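Local coordinates for protein halogenase (Chondromyces crocatus, PDB 3E1T) that binds FAD and probably uses it to chlorinate a precursor of the chondrochlorens, as a variant of the flavin-dependent halogenases, at residues Gly79-Thr91 with Phe365-Trp377. Sequence-based numbering, arbitrary orientation.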
ATOM      1  N   GLY A  79      -4.179  16.375   1.473  1.00 37.24           N
ATOM      2  CA  GLY A  79      -3.324  16.503   0.304  1.00 37.49           C
ATOM      3  C   GLY A  79      -3.785  17.514  -0.722  1.00 37.50           C
ATOM      4  O   GLY A  79      -4.945  17.945  -0.736  1.00 37.62           O
ATOM      5  N   THR A  80      -2.855  17.885  -1.587  1.00 37.66           N
ATOM      6  CA  THR A  80      -3.124  18.780  -2.690  1.00 37.93           C
ATOM      7  C   THR A  80      -2.937  18.026  -4.009  1.00 37.93           C
ATOM      8  O   THR A  80      -1.996  17.242  -4.157  1.00 37.58           O
ATOM      9  CB  THR A  80      -2.200  19.987  -2.618  1.00 38.00           C
ATOM     10  OG1 THR A  80      -2.284  20.557  -1.304  1.00 38.96           O
ATOM     11  CG2 THR A  80      -2.587  21.034  -3.648  1.00 38.68           C
ATOM     12  N   PHE A  81      -3.858  18.250  -4.940  1.00 37.99           N
ATOM     13  CA  PHE A  81      -3.823  17.612  -6.251  1.00 38.23           C
ATOM     14  C   PHE A  81      -3.873  18.618  -7.377  1.00 38.85           C
ATOM     15  O   PHE A  81      -4.705  19.529  -7.370  1.00 38.51           O
ATOM     16  CB  PHE A  81      -5.005  16.662  -6.421  1.00 38.47           C
ATOM     17  CG  PHE A  81      -4.821  15.336  -5.751  1.00 37.62           C
ATOM     18  CD1 PHE A  81      -5.305  15.124  -4.472  1.00 39.33           C
ATOM     19  CD2 PHE A  81      -4.178  14.295  -6.408  1.00 38.00           C
ATOM     20  CE1 PHE A  81      -5.137  13.881  -3.846  1.00 40.31           C
ATOM     21  CE2 PHE A  81      -4.002  13.053  -5.792  1.00 37.42           C
ATOM     22  CZ  PHE A  81      -4.479  12.850  -4.514  1.00 38.20           C
ATOM     23  N   ARG A  82      -2.966  18.449  -8.333  1.00 38.86           N
ATOM     24  CA  ARG A  82      -3.135  19.018  -9.660  1.00 39.51           C
ATOM     25  C   ARG A  82      -3.564  17.866 -10.579  1.00 39.22           C
ATOM     26  O   ARG A  82      -2.743  17.071 -11.055  1.00 38.93           O
ATOM     27  CB  ARG A  82      -1.860  19.752 -10.109  1.00 39.36           C
ATOM     28  CG  ARG A  82      -1.501  19.659 -11.574  1.00 42.15           C
ATOM     29  CD  ARG A  82      -2.291  20.579 -12.464  1.00 44.00           C
ATOM     30  NE  ARG A  82      -3.635  20.094 -12.764  1.00 46.34           N
ATOM     31  CZ  ARG A  82      -3.942  19.210 -13.711  1.00 45.65           C
ATOM     32  NH1 ARG A  82      -2.996  18.649 -14.452  1.00 46.28           N
ATOM     33  NH2 ARG A  82      -5.208  18.870 -13.900  1.00 46.19           N
ATOM     34  N   TRP A  83      -4.874  17.783 -10.802  1.00 39.23           N
ATOM     35  CA  TRP A  83      -5.496  16.570 -11.300  1.00 39.78           C
ATOM     36  C   TRP A  83      -6.936  16.863 -11.671  1.00 41.28           C
ATOM     37  O   TRP A  83      -7.658  17.504 -10.911  1.00 41.14           O
ATOM     38  CB  TRP A  83      -5.493  15.527 -10.179  1.00 38.44           C
ATOM     39  CG  TRP A  83      -5.643  14.079 -10.586  1.00 36.16           C
ATOM     40  CD1 TRP A  83      -6.750  13.470 -11.095  1.00 35.18           C
ATOM     41  CD2 TRP A  83      -4.651  13.056 -10.444  1.00 35.10           C
ATOM     42  NE1 TRP A  83      -6.499  12.129 -11.313  1.00 33.94           N
ATOM     43  CE2 TRP A  83      -5.219  11.851 -10.917  1.00 34.23           C
ATOM     44  CE3 TRP A  83      -3.333  13.044  -9.970  1.00 33.20           C
ATOM     45  CZ2 TRP A  83      -4.514  10.643 -10.924  1.00 34.91           C
ATOM     46  CZ3 TRP A  83      -2.630  11.842  -9.985  1.00 34.83           C
ATOM     47  CH2 TRP A  83      -3.225  10.660 -10.455  1.00 34.89           C
ATOM     48  N   GLY A  84      -7.350  16.368 -12.833  1.00 43.15           N
ATOM     49  CA  GLY A  84      -8.722  16.521 -13.298  1.00 45.97           C
ATOM     50  C   GLY A  84      -8.853  17.519 -14.432  1.00 48.17           C
ATOM     51  O   GLY A  84      -7.945  17.670 -15.260  1.00 47.63           O
ATOM     52  N   LYS A  85      -9.993  18.206 -14.441  1.00 50.39           N
ATOM     53  CA  LYS A  85     -10.352  19.171 -15.477  1.00 52.88           C
ATOM     54  C   LYS A  85      -9.578  20.490 -15.359  1.00 53.93           C
ATOM     55  O   LYS A  85      -8.993  20.956 -16.337  1.00 54.54           O
ATOM     56  CB  LYS A  85     -11.861  19.436 -15.418  1.00 52.94           C
ATOM     57  CG  LYS A  85     -12.520  19.615 -16.770  1.00 53.89           C
ATOM     58  CD  LYS A  85     -14.004  19.945 -16.636  1.00 53.70           C
ATOM     59  CE  LYS A  85     -14.242  21.226 -15.823  1.00 55.69           C
ATOM     60  NZ  LYS A  85     -13.506  22.424 -16.346  1.00 55.96           N
ATOM     61  N   GLU A  86      -9.569  21.079 -14.162  1.00 55.32           N
ATOM     62  CA  GLU A  86      -8.968  22.403 -13.936  1.00 56.55           C
ATOM     63  C   GLU A  86      -7.447  22.320 -13.738  1.00 56.48           C
ATOM     64  O   GLU A  86      -6.952  21.340 -13.179  1.00 57.03           O
ATOM     65  CB  GLU A  86      -9.625  23.077 -12.722  1.00 56.55           C
ATOM     66  CG  GLU A  86      -9.575  24.609 -12.730  1.00 57.85           C
ATOM     67  CD  GLU A  86      -9.857  25.242 -11.366  1.00 58.16           C
ATOM     68  OE1 GLU A  86      -9.456  26.414 -11.164  1.00 60.53           O
ATOM     69  OE2 GLU A  86     -10.475  24.581 -10.496  1.00 59.89           O
ATOM     70  N   PRO A  87      -6.698  23.336 -14.218  1.00 56.62           N
ATOM     71  CA  PRO A  87      -5.250  23.412 -13.985  1.00 56.25           C
ATOM     72  C   PRO A  87      -4.859  23.813 -12.558  1.00 55.93           C
ATOM     73  O   PRO A  87      -3.752  23.481 -12.103  1.00 56.00           O
ATOM     74  CB  PRO A  87      -4.792  24.504 -14.965  1.00 56.45           C
ATOM     75  CG  PRO A  87      -5.945  24.720 -15.898  1.00 56.71           C
ATOM     76  CD  PRO A  87      -7.153  24.446 -15.074  1.00 56.77           C
ATOM     77  N   GLU A  88      -5.748  24.527 -11.870  1.00 54.97           N
ATOM     78  CA  GLU A  88      -5.475  24.990 -10.510  1.00 54.31           C
ATOM     79  C   GLU A  88      -5.579  23.843  -9.505  1.00 52.77           C
ATOM     80  O   GLU A  88      -6.526  23.050  -9.559  1.00 52.75           O
ATOM     81  CB  GLU A  88      -6.404  26.152 -10.123  1.00 54.47           C
ATOM     82  CG  GLU A  88      -6.011  27.498 -10.760  1.00 55.50           C
ATOM     83  CD  GLU A  88      -6.891  28.672 -10.336  1.00 56.07           C
ATOM     84  OE1 GLU A  88      -6.857  29.714 -11.039  1.00 57.82           O
ATOM     85  OE2 GLU A  88      -7.605  28.568  -9.306  1.00 58.64           O
ATOM     86  N   PRO A  89      -4.586  23.741  -8.603  1.00 51.33           N
ATOM     87  CA  PRO A  89      -4.545  22.695  -7.585  1.00 50.04           C
ATOM     88  C   PRO A  89      -5.684  22.792  -6.578  1.00 48.61           C
ATOM     89  O   PRO A  89      -6.013  23.891  -6.119  1.00 48.40           O
ATOM     90  CB  PRO A  89      -3.199  22.936  -6.890  1.00 50.00           C
ATOM     91  CG  PRO A  89      -2.402  23.736  -7.850  1.00 50.64           C
ATOM     92  CD  PRO A  89      -3.399  24.610  -8.526  1.00 51.22           C
ATOM     93  N   TRP A  90      -6.281  21.644  -6.259  1.00 46.57           N
ATOM     94  CA  TRP A  90      -7.290  21.551  -5.216  1.00 45.12           C
ATOM     95  C   TRP A  90      -6.785  20.720  -4.021  1.00 44.94           C
ATOM     96  O   TRP A  90      -5.790  19.995  -4.131  1.00 44.35           O
ATOM     97  CB  TRP A  90      -8.596  20.999  -5.777  1.00 44.29           C
ATOM     98  CG  TRP A  90      -8.478  19.657  -6.456  1.00 43.93           C
ATOM     99  CD1 TRP A  90      -8.198  19.426  -7.773  1.00 43.47           C
ATOM    100  CD2 TRP A  90      -8.651  18.369  -5.854  1.00 43.09           C
ATOM    101  NE1 TRP A  90      -8.184  18.076  -8.029  1.00 42.84           N
ATOM    102  CE2 TRP A  90      -8.460  17.403  -6.867  1.00 42.95           C
ATOM    103  CE3 TRP A  90      -8.954  17.934  -4.554  1.00 43.29           C
ATOM    104  CZ2 TRP A  90      -8.557  16.029  -6.624  1.00 42.31           C
ATOM    105  CZ3 TRP A  90      -9.046  16.563  -4.313  1.00 43.12           C
ATOM    106  CH2 TRP A  90      -8.844  15.630  -5.345  1.00 42.52           C
ATOM    107  N   THR A  91      -7.471  20.832  -2.887  1.00 44.22           N
ATOM    108  CA  THR A  91      -7.024  20.212  -1.641  1.00 44.03           C
ATOM    109  C   THR A  91      -8.142  19.396  -0.992  1.00 43.63           C
ATOM    110  O   THR A  91      -9.325  19.655  -1.206  1.00 43.56           O
ATOM    111  CB  THR A  91      -6.492  21.284  -0.643  1.00 44.23           C
ATOM    112  OG1 THR A  91      -5.412  22.012  -1.239  1.00 45.01           O
ATOM    113  CG2 THR A  91      -5.988  20.657   0.653  1.00 44.14           C
ATOM    114  N   PHE A 365     -10.620   7.580 -10.225  1.00 28.46           N
ATOM    115  CA  PHE A 365      -9.769   8.753 -10.015  1.00 28.08           C
ATOM    116  C   PHE A 365      -8.789   8.987 -11.168  1.00 28.35           C
ATOM    117  O   PHE A 365      -8.606  10.130 -11.607  1.00 28.12           O
ATOM    118  CB  PHE A 365      -9.013   8.678  -8.681  1.00 27.65           C
ATOM    119  CG  PHE A 365      -8.400   9.983  -8.265  1.00 27.67           C
ATOM    120  CD1 PHE A 365      -9.203  11.043  -7.836  1.00 26.35           C
ATOM    121  CD2 PHE A 365      -7.030  10.170  -8.310  1.00 24.12           C
ATOM    122  CE1 PHE A 365      -8.639  12.255  -7.455  1.00 24.23           C
ATOM    123  CE2 PHE A 365      -6.469  11.381  -7.920  1.00 24.33           C
ATOM    124  CZ  PHE A 365      -7.280  12.421  -7.498  1.00 25.44           C
ATOM    125  N   TYR A 366      -8.145   7.917 -11.637  1.00 27.67           N
ATOM    126  CA  TYR A 366      -7.339   7.985 -12.857  1.00 27.75           C
ATOM    127  C   TYR A 366      -8.172   8.454 -14.071  1.00 29.46           C
ATOM    128  O   TYR A 366      -7.714   9.279 -14.858  1.00 28.89           O
ATOM    129  CB  TYR A 366      -6.716   6.625 -13.160  1.00 26.23           C
ATOM    130  CG  TYR A 366      -5.329   6.419 -12.586  1.00 24.06           C
ATOM    131  CD1 TYR A 366      -5.144   6.123 -11.244  1.00 22.60           C
ATOM    132  CD2 TYR A 366      -4.199   6.525 -13.399  1.00 22.45           C
ATOM    133  CE1 TYR A 366      -3.841   5.923 -10.715  1.00 21.46           C
ATOM    134  CE2 TYR A 366      -2.925   6.320 -12.894  1.00 23.93           C
ATOM    135  CZ  TYR A 366      -2.757   6.012 -11.545  1.00 21.87           C
ATOM    136  OH  TYR A 366      -1.486   5.834 -11.046  1.00 23.22           O
ATOM    137  N   ASP A 367      -9.383   7.909 -14.197  1.00 30.85           N
ATOM    138  CA  ASP A 367     -10.343   8.270 -15.255  1.00 33.23           C
ATOM    139  C   ASP A 367     -10.715   9.756 -15.257  1.00 34.64           C
ATOM    140  O   ASP A 367     -10.960  10.315 -16.310  1.00 34.76           O
ATOM    141  CB  ASP A 367     -11.612   7.408 -15.156  1.00 33.13           C
ATOM    142  CG  ASP A 367     -12.666   7.753 -16.234  1.00 35.12           C
ATOM    143  OD1 ASP A 367     -12.695   7.098 -17.303  1.00 33.87           O
ATOM    144  OD2 ASP A 367     -13.470   8.682 -16.004  1.00 36.56           O
ATOM    145  N   MET A 368     -10.740  10.393 -14.095  1.00 36.40           N
ATOM    146  CA  MET A 368     -11.191  11.782 -14.011  1.00 38.83           C
ATOM    147  C   MET A 368     -10.173  12.812 -14.505  1.00 38.48           C
ATOM    148  O   MET A 368     -10.552  13.941 -14.814  1.00 38.48           O
ATOM    149  CB  MET A 368     -11.679  12.135 -12.601  1.00 38.84           C
ATOM    150  CG  MET A 368     -10.576  12.464 -11.623  1.00 40.47           C
ATOM    151  SD  MET A 368     -10.808  14.064 -10.816  1.00 43.92           S
ATOM    152  CE  MET A 368     -12.163  13.666  -9.699  1.00 43.23           C
ATOM    153  N   ASN A 369      -8.891  12.447 -14.583  1.00 38.35           N
ATOM    154  CA  ASN A 369      -7.923  13.378 -15.160  1.00 38.68           C
ATOM    155  C   ASN A 369      -8.168  13.606 -16.659  1.00 39.50           C
ATOM    156  O   ASN A 369      -8.197  12.665 -17.453  1.00 39.79           O
ATOM    157  CB  ASN A 369      -6.482  12.945 -14.910  1.00 38.20           C
ATOM    158  CG  ASN A 369      -5.491  14.051 -15.198  1.00 36.67           C
ATOM    159  OD1 ASN A 369      -5.518  15.097 -14.566  1.00 34.79           O
ATOM    160  ND2 ASN A 369      -4.608  13.821 -16.158  1.00 35.22           N
ATOM    161  N   GLN A 370      -8.352  14.873 -17.023  1.00 40.39           N
ATOM    162  CA  GLN A 370      -8.512  15.300 -18.416  1.00 40.33           C
ATOM    163  C   GLN A 370      -7.158  15.692 -18.992  1.00 39.68           C
ATOM    164  O   GLN A 370      -6.527  16.648 -18.523  1.00 39.96           O
ATOM    165  CB  GLN A 370      -9.452  16.510 -18.481  1.00 41.18           C
ATOM    166  CG  GLN A 370      -9.703  17.058 -19.889  1.00 43.70           C
ATOM    167  CD  GLN A 370     -10.129  18.514 -19.879  1.00 47.49           C
ATOM    168  OE1 GLN A 370      -9.298  19.419 -19.749  1.00 49.44           O
ATOM    169  NE2 GLN A 370     -11.428  18.748 -20.028  1.00 48.64           N
ATOM    170  N   ASP A 371      -6.707  14.944 -19.993  1.00 38.77           N
ATOM    171  CA  ASP A 371      -5.495  15.288 -20.731  1.00 38.00           C
ATOM    172  C   ASP A 371      -5.580  14.615 -22.094  1.00 37.38           C
ATOM    173  O   ASP A 371      -5.053  13.510 -22.308  1.00 37.05           O
ATOM    174  CB  ASP A 371      -4.228  14.887 -19.967  1.00 38.20           C
ATOM    175  CG  ASP A 371      -2.984  15.591 -20.487  1.00 38.26           C
ATOM    176  OD1 ASP A 371      -3.005  16.079 -21.635  1.00 39.49           O
ATOM    177  OD2 ASP A 371      -1.981  15.661 -19.749  1.00 37.01           O
ATOM    178  N   THR A 372      -6.250  15.299 -23.017  1.00 36.51           N
ATOM    179  CA  THR A 372      -6.682  14.688 -24.270  1.00 36.05           C
ATOM    180  C   THR A 372      -5.561  14.359 -25.236  1.00 35.54           C
ATOM    181  O   THR A 372      -5.750  13.536 -26.131  1.00 35.84           O
ATOM    182  CB  THR A 372      -7.758  15.538 -24.999  1.00 36.61           C
ATOM    183  OG1 THR A 372      -7.237  16.845 -25.264  1.00 36.70           O
ATOM    184  CG2 THR A 372      -9.021  15.652 -24.154  1.00 35.66           C
ATOM    185  N   ASP A 373      -4.396  14.972 -25.059  1.00 35.03           N
ATOM    186  CA  ASP A 373      -3.247  14.630 -25.900  1.00 34.94           C
ATOM    187  C   ASP A 373      -2.209  13.731 -25.209  1.00 34.19           C
ATOM    188  O   ASP A 373      -1.102  13.537 -25.717  1.00 33.63           O
ATOM    189  CB  ASP A 373      -2.618  15.891 -26.516  1.00 35.98           C
ATOM    190  CG  ASP A 373      -1.964  16.799 -25.497  1.00 38.01           C
ATOM    191  OD1 ASP A 373      -2.265  16.713 -24.282  1.00 41.61           O
ATOM    192  OD2 ASP A 373      -1.124  17.622 -25.925  1.00 41.06           O
ATOM    193  N   SER A 374      -2.596  13.161 -24.063  1.00 33.39           N
ATOM    194  CA  SER A 374      -1.732  12.259 -23.313  1.00 32.57           C
ATOM    195  C   SER A 374      -2.040  10.808 -23.642  1.00 32.09           C
ATOM    196  O   SER A 374      -3.169  10.361 -23.476  1.00 31.97           O
ATOM    197  CB  SER A 374      -1.894  12.469 -21.802  1.00 32.25           C
ATOM    198  OG  SER A 374      -1.104  11.533 -21.085  1.00 31.57           O
ATOM    199  N   TYR A 375      -1.029  10.075 -24.097  1.00 32.07           N
ATOM    200  CA  TYR A 375      -1.185   8.640 -24.285  1.00 32.56           C
ATOM    201  C   TYR A 375      -1.440   7.945 -22.937  1.00 31.24           C
ATOM    202  O   TYR A 375      -2.331   7.112 -22.850  1.00 31.75           O
ATOM    203  CB  TYR A 375      -0.004   8.020 -25.053  1.00 33.77           C
ATOM    204  CG  TYR A 375       0.076   6.504 -24.952  1.00 36.38           C
ATOM    205  CD1 TYR A 375      -1.002   5.689 -25.318  1.00 37.58           C
ATOM    206  CD2 TYR A 375       1.228   5.891 -24.465  1.00 37.74           C
ATOM    207  CE1 TYR A 375      -0.931   4.295 -25.199  1.00 37.60           C
ATOM    208  CE2 TYR A 375       1.315   4.510 -24.352  1.00 40.21           C
ATOM    209  CZ  TYR A 375       0.234   3.713 -24.719  1.00 38.39           C
ATOM    210  OH  TYR A 375       0.348   2.333 -24.591  1.00 39.43           O
ATOM    211  N   PHE A 376      -0.693   8.336 -21.905  1.00 29.88           N
ATOM    212  CA  PHE A 376      -0.804   7.752 -20.558  1.00 29.07           C
ATOM    213  C   PHE A 376      -2.234   7.863 -20.014  1.00 29.04           C
ATOM    214  O   PHE A 376      -2.842   6.856 -19.652  1.00 28.79           O
ATOM    215  CB  PHE A 376       0.227   8.406 -19.614  1.00 28.38           C
ATOM    216  CG  PHE A 376       0.183   7.900 -18.175  1.00 27.69           C
ATOM    217  CD1 PHE A 376       1.091   6.934 -17.733  1.00 25.94           C
ATOM    218  CD2 PHE A 376      -0.747   8.412 -17.259  1.00 27.14           C
ATOM    219  CE1 PHE A 376       1.059   6.473 -16.394  1.00 26.84           C
ATOM    220  CE2 PHE A 376      -0.787   7.946 -15.917  1.00 26.71           C
ATOM    221  CZ  PHE A 376       0.119   6.986 -15.495  1.00 24.44           C
ATOM    222  N   TRP A 377      -2.781   9.076 -19.976  1.00 28.98           N
ATOM    223  CA  TRP A 377      -4.138   9.271 -19.452  1.00 29.44           C
ATOM    224  C   TRP A 377      -5.241   8.700 -20.339  1.00 30.04           C
ATOM    225  O   TRP A 377      -6.220   8.141 -19.830  1.00 30.32           O
ATOM    226  CB  TRP A 377      -4.384  10.742 -19.092  1.00 29.06           C
ATOM    227  CG  TRP A 377      -3.444  11.183 -18.045  1.00 29.53           C
ATOM    228  CD1 TRP A 377      -2.300  11.916 -18.217  1.00 28.39           C
ATOM    229  CD2 TRP A 377      -3.510  10.858 -16.651  1.00 28.36           C
ATOM    230  NE1 TRP A 377      -1.665  12.082 -17.015  1.00 29.14           N
ATOM    231  CE2 TRP A 377      -2.387  11.442 -16.037  1.00 28.20           C
ATOM    232  CE3 TRP A 377      -4.421  10.143 -15.861  1.00 28.31           C
ATOM    233  CZ2 TRP A 377      -2.147  11.344 -14.661  1.00 28.24           C
ATOM    234  CZ3 TRP A 377      -4.174  10.040 -14.498  1.00 28.55           C
ATOM    235  CH2 TRP A 377      -3.041  10.629 -13.916  1.00 28.73           C
TER
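The carbonyl oxygen of G84 is gripped by two donors, both through weak bonds: across the contact G84 O lies 3.3 Å from Q370 N, and R82 NH2 comes to it from the end of strand 75-82; the same NH2 also donates to E86 O. The backbone N-H of G84 is held as well, G84 N to N369 OD1 at 2.8 Å, in a nearly straight bond that uses an in-plane lone pair of the side-chain carbonyl. G84 CA adds a C-H...O contact to M368 O, and its backbone angles, with M368 SD alongside, leave scant room for a side chain.

Next to these bonds W83 is wedged into the end of helix 340-368. With CG swung away from its backbone N (chi1 -160°), the indole lies flat on F365, W83 CE2 3.3 Å from F365 CE2 and the planes 24° apart, while its opposite face receives the edge of W377, CH2 leading. The W83 rim in turn points at the face of Y366, whose hydroxyl bonds D309. W83 NE1 reaches F365 O at 2.9 Å, from above the carbonyl plane. The F365 edge also meets the F81 face in a T-shaped pair, and W90 CZ2 lies beside F365 CE1. Replacing W83 by alanine would remove the indole and is likely to open a gap between F365 and W377 and cost F365 O its NE1 donor.

W377 NE1 bonds F215 O, tying the cluster to strand 210-215, the neighbour of strand 75-82. Buried aromatic stacking backed by hydrogen bonds from the W83 indole and the G84 backbone N-H thus fastens the loop of the hairpin to the helix end, with no salt bridge between them.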